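Local coordinates for protein epoxide hydrolase (Aspergillus niger, PDB 3G02) that probably hydrolyses epoxides to vicinal diols, as an alpha/beta-hydrolase-fold enzyme whose deposited form is an enantioselective variant obtained by directed evolution, at residues L267-I278 with V299-P309. The protein carries 9 engineered substitutions. Residues are numbered along the deposited sequence; the frame is centred on the assembly and turned at random.
Sequences LSSSPIALLAWI and VSLYWLTESFP
Ser-270, whose backbone carbon lies against the indole of Trp-303, has its OG gripped twice: as N-cap of helix 271-284 it accepts from Ile-272 N at 3.1 Å, and it also hydrogen-bonds Ser-39 OG. The turn closed by this cap packs directly on Trp-303. Pro-271 lays CD over one face of the six-membered ring of Trp-303 in a CH-pi contact, 4.0 Å from its centroid, while Ser-268 O comes within 3.2 Å of Trp-303 CH2. With CG anti to the backbone N (chi1 176°), the indole extends toward the 268-271 turn. Further along, Leu-274 is a textbook knob into a hole formed by Val-299, Tyr-302, Trp-303 and Phe-308; its CD2 lies 3.6 Å from Val-299 O, and CD1 meets Phe-308 CB. Leu-267 CD1 stands almost centrally above the Phe-308 ring, 3.4 Å from its centroid, a tight CH-pi contact. Beyond Leu-274, Ile-278 presses CD1 obliquely against Tyr-302 CD2 at 3.6 Å. The axes of segments 271-278 and 299-304 run at 131°, nearer antiparallel than parallel, within the helical cap inserted between strands 209-214 and 340-345. Helices 26-38 and 59-71 cover Pro-271, while Tyr-302 OH hydrogen-bonds Gly-120 O in the loop following strand 110-115.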
loop_
_atom_site.group_PDB
_atom_site.type_symbol
_atom_site.label_atom_id
_atom_site.label_comp_id
_atom_site.label_asym_id
_atom_site.label_seq_id
_atom_site.Cartn_x
_atom_site.Cartn_y
_atom_site.Cartn_z
ATOM N N LEU A 267 0.908 9.674 -0.008
ATOM C CA LEU A 267 2.022 10.063 -0.880
ATOM C C LEU A 267 2.093 11.559 -1.183
ATOM O O LEU A 267 3.154 12.069 -1.564
ATOM C CB LEU A 267 2.005 9.252 -2.177
ATOM C CG LEU A 267 2.043 7.731 -2.001
ATOM C CD1 LEU A 267 2.226 7.115 -3.350
ATOM C CD2 LEU A 267 3.143 7.268 -1.048
ATOM N N SER A 268 0.975 12.258 -1.001
ATOM C CA SER A 268 0.953 13.712 -1.149
ATOM C C SER A 268 1.578 14.426 0.041
ATOM O O SER A 268 1.960 15.593 -0.077
ATOM C CB SER A 268 -0.479 14.200 -1.326
ATOM O OG SER A 268 -1.023 13.732 -2.547
ATOM N N SER A 269 1.687 13.738 1.174
ATOM C CA SER A 269 2.118 14.380 2.421
ATOM C C SER A 269 3.580 14.808 2.412
ATOM O O SER A 269 3.935 15.831 3.004
ATOM C CB SER A 269 1.833 13.472 3.620
ATOM O OG SER A 269 2.680 12.342 3.624
ATOM N N SER A 270 4.418 14.021 1.743
ATOM C CA SER A 270 5.862 14.228 1.739
ATOM C C SER A 270 6.448 13.757 0.416
ATOM O O SER A 270 6.070 12.694 -0.089
ATOM C CB SER A 270 6.518 13.455 2.884
ATOM O OG SER A 270 7.916 13.319 2.680
ATOM N N PRO A 271 7.387 14.536 -0.151
ATOM C CA PRO A 271 8.028 14.113 -1.397
ATOM C C PRO A 271 8.854 12.837 -1.236
ATOM O O PRO A 271 9.059 12.110 -2.206
ATOM C CB PRO A 271 8.920 15.311 -1.760
ATOM C CG PRO A 271 9.157 16.011 -0.456
ATOM C CD PRO A 271 7.891 15.845 0.317
ATOM N N ILE A 272 9.319 12.574 -0.017
ATOM C CA ILE A 272 10.069 11.352 0.273
ATOM C C ILE A 272 9.151 10.118 0.285
ATOM O O ILE A 272 9.555 9.040 -0.165
ATOM C CB ILE A 272 10.909 11.502 1.569
ATOM C CG1 ILE A 272 12.122 12.411 1.293
ATOM C CG2 ILE A 272 11.328 10.144 2.148
ATOM C CD1 ILE A 272 13.136 11.877 0.305
ATOM N N ALA A 273 7.918 10.285 0.769
ATOM C CA ALA A 273 6.911 9.225 0.651
ATOM C C ALA A 273 6.687 8.875 -0.816
ATOM O O ALA A 273 6.712 7.704 -1.193
ATOM C CB ALA A 273 5.597 9.637 1.308
ATOM N N LEU A 274 6.489 9.900 -1.639
ATOM C CA LEU A 274 6.283 9.683 -3.060
ATOM C C LEU A 274 7.498 8.999 -3.707
ATOM O O LEU A 274 7.351 8.061 -4.498
ATOM C CB LEU A 274 5.958 11.009 -3.749
ATOM C CG LEU A 274 5.540 10.918 -5.216
ATOM C CD1 LEU A 274 4.162 10.305 -5.376
ATOM C CD2 LEU A 274 5.586 12.308 -5.824
ATOM N N LEU A 275 8.696 9.470 -3.365
ATOM C CA LEU A 275 9.926 8.899 -3.916
ATOM C C LEU A 275 10.080 7.418 -3.567
ATOM O O LEU A 275 10.478 6.618 -4.414
ATOM C CB LEU A 275 11.156 9.686 -3.440
ATOM C CG LEU A 275 12.549 9.165 -3.824
ATOM C CD1 LEU A 275 12.787 9.191 -5.326
ATOM C CD2 LEU A 275 13.622 9.980 -3.117
ATOM N N ALA A 276 9.772 7.056 -2.328
ATOM C CA ALA A 276 9.888 5.661 -1.906
ATOM C C ALA A 276 8.919 4.757 -2.674
ATOM O O ALA A 276 9.310 3.708 -3.195
ATOM C CB ALA A 276 9.677 5.530 -0.405
ATOM N N TRP A 277 7.657 5.178 -2.744
ATOM C CA TRP A 277 6.612 4.372 -3.372
ATOM C C TRP A 277 6.840 4.212 -4.872
ATOM O O TRP A 277 6.751 3.099 -5.409
ATOM C CB TRP A 277 5.266 5.032 -3.115
ATOM C CG TRP A 277 4.038 4.258 -3.528
ATOM C CD1 TRP A 277 3.382 4.334 -4.728
ATOM C CD2 TRP A 277 3.285 3.343 -2.717
ATOM N NE1 TRP A 277 2.271 3.518 -4.714
ATOM C CE2 TRP A 277 2.188 2.900 -3.494
ATOM C CE3 TRP A 277 3.429 2.855 -1.411
ATOM C CZ2 TRP A 277 1.242 1.992 -3.007
ATOM C CZ3 TRP A 277 2.492 1.945 -0.928
ATOM C CH2 TRP A 277 1.416 1.519 -1.729
ATOM N N ILE A 278 7.115 5.324 -5.549
ATOM C CA ILE A 278 7.309 5.312 -6.998
ATOM C C ILE A 278 8.721 4.846 -7.364
ATOM O O ILE A 278 8.902 4.073 -8.314
ATOM C CB ILE A 278 6.973 6.688 -7.620
ATOM C CG1 ILE A 278 5.465 6.937 -7.501
ATOM C CG2 ILE A 278 7.442 6.767 -9.071
ATOM C CD1 ILE A 278 4.973 8.223 -8.129
ATOM N N VAL A 299 9.808 11.673 -10.388
ATOM C CA VAL A 299 9.143 11.859 -9.102
ATOM C C VAL A 299 8.838 13.341 -8.847
ATOM O O VAL A 299 7.740 13.679 -8.402
ATOM C CB VAL A 299 9.947 11.218 -7.940
ATOM C CG1 VAL A 299 9.349 11.575 -6.590
ATOM C CG2 VAL A 299 9.987 9.695 -8.097
ATOM N N SER A 300 9.796 14.217 -9.148
ATOM C CA SER A 300 9.577 15.660 -9.003
ATOM C C SER A 300 8.437 16.136 -9.895
ATOM O O SER A 300 7.611 16.936 -9.468
ATOM C CB SER A 300 10.852 16.447 -9.315
ATOM O OG SER A 300 11.880 16.116 -8.397
ATOM N N LEU A 301 8.388 15.627 -11.126
ATOM C CA LEU A 301 7.309 15.940 -12.056
ATOM C C LEU A 301 5.948 15.558 -11.474
ATOM O O LEU A 301 5.012 16.355 -11.502
ATOM C CB LEU A 301 7.547 15.236 -13.395
ATOM C CG LEU A 301 6.456 15.319 -14.466
ATOM C CD1 LEU A 301 6.186 16.762 -14.905
ATOM C CD2 LEU A 301 6.837 14.440 -15.650
ATOM N N TYR A 302 5.852 14.342 -10.937
ATOM C CA TYR A 302 4.625 13.908 -10.263
ATOM C C TYR A 302 4.288 14.790 -9.062
ATOM O O TYR A 302 3.125 15.163 -8.861
ATOM C CB TYR A 302 4.749 12.451 -9.811
ATOM C CG TYR A 302 4.150 11.445 -10.764
ATOM C CD1 TYR A 302 4.477 11.452 -12.123
ATOM C CD2 TYR A 302 3.270 10.464 -10.305
ATOM C CE1 TYR A 302 3.930 10.520 -13.000
ATOM C CE2 TYR A 302 2.726 9.527 -11.170
ATOM C CZ TYR A 302 3.061 9.558 -12.515
ATOM O OH TYR A 302 2.516 8.629 -13.363
ATOM N N TRP A 303 5.304 15.125 -8.269
ATOM C CA TRP A 303 5.096 15.928 -7.062
ATOM C C TRP A 303 4.536 17.307 -7.397
ATOM O O TRP A 303 3.525 17.743 -6.828
ATOM C CB TRP A 303 6.399 16.086 -6.275
ATOM C CG TRP A 303 6.231 16.993 -5.089
ATOM C CD1 TRP A 303 6.545 18.324 -5.022
ATOM C CD2 TRP A 303 5.682 16.647 -3.812
ATOM N NE1 TRP A 303 6.233 18.823 -3.781
ATOM C CE2 TRP A 303 5.702 17.817 -3.016
ATOM C CE3 TRP A 303 5.173 15.461 -3.261
ATOM C CZ2 TRP A 303 5.242 17.833 -1.696
ATOM C CZ3 TRP A 303 4.708 15.480 -1.948
ATOM C CH2 TRP A 303 4.749 16.659 -1.181
ATOM N N LEU A 304 5.195 17.967 -8.344
ATOM C CA LEU A 304 4.883 19.351 -8.694
ATOM C C LEU A 304 3.553 19.526 -9.422
ATOM O O LEU A 304 3.049 20.643 -9.538
ATOM C CB LEU A 304 6.032 19.959 -9.506
ATOM C CG LEU A 304 7.367 20.089 -8.765
ATOM C CD1 LEU A 304 8.519 20.303 -9.739
ATOM C CD2 LEU A 304 7.303 21.224 -7.739
ATOM N N THR A 305 2.980 18.419 -9.898
ATOM C CA THR A 305 1.705 18.442 -10.610
ATOM C C THR A 305 0.598 17.714 -9.843
ATOM O O THR A 305 -0.505 17.542 -10.357
ATOM C CB THR A 305 1.841 17.802 -12.001
ATOM O OG1 THR A 305 2.345 16.466 -11.862
ATOM C CG2 THR A 305 2.796 18.613 -12.878
ATOM N N GLU A 306 0.903 17.291 -8.613
ATOM C CA GLU A 306 -0.040 16.520 -7.788
ATOM C C GLU A 306 -0.660 15.369 -8.582
ATOM O O GLU A 306 -1.868 15.128 -8.514
ATOM C CB GLU A 306 -1.129 17.430 -7.199
ATOM C CG GLU A 306 -0.592 18.496 -6.248
ATOM C CD GLU A 306 -1.656 19.471 -5.771
ATOM O OE1 GLU A 306 -2.450 19.961 -6.607
ATOM O OE2 GLU A 306 -1.693 19.756 -4.556
ATOM N N SER A 307 0.185 14.670 -9.336
ATOM C CA SER A 307 -0.257 13.587 -10.215
ATOM C C SER A 307 -0.802 12.387 -9.465
ATOM O O SER A 307 -1.860 11.865 -9.821
ATOM C CB SER A 307 0.889 13.118 -11.110
ATOM O OG SER A 307 1.176 14.066 -12.119
ATOM N N PHE A 308 -0.089 11.944 -8.431
ATOM C CA PHE A 308 -0.395 10.645 -7.857
ATOM C C PHE A 308 -1.858 10.466 -7.417
ATOM O O PHE A 308 -2.496 9.492 -7.824
ATOM C CB PHE A 308 0.552 10.231 -6.724
ATOM C CG PHE A 308 0.188 8.903 -6.151
ATOM C CD1 PHE A 308 0.653 7.732 -6.745
ATOM C CD2 PHE A 308 -0.702 8.816 -5.085
ATOM C CE1 PHE A 308 0.273 6.492 -6.256
ATOM C CE2 PHE A 308 -1.093 7.577 -4.588
ATOM C CZ PHE A 308 -0.601 6.415 -5.169
ATOM N N PRO A 309 -2.383 11.375 -6.565
ATOM C CA PRO A 309 -3.756 11.146 -6.104
ATOM C C PRO A 309 -4.817 11.199 -7.206
ATOM O O PRO A 309 -5.909 10.650 -7.024
ATOM C CB PRO A 309 -3.979 12.273 -5.089
ATOM C CG PRO A 309 -2.998 13.331 -5.476
ATOM C CD PRO A 309 -1.793 12.579 -5.944
#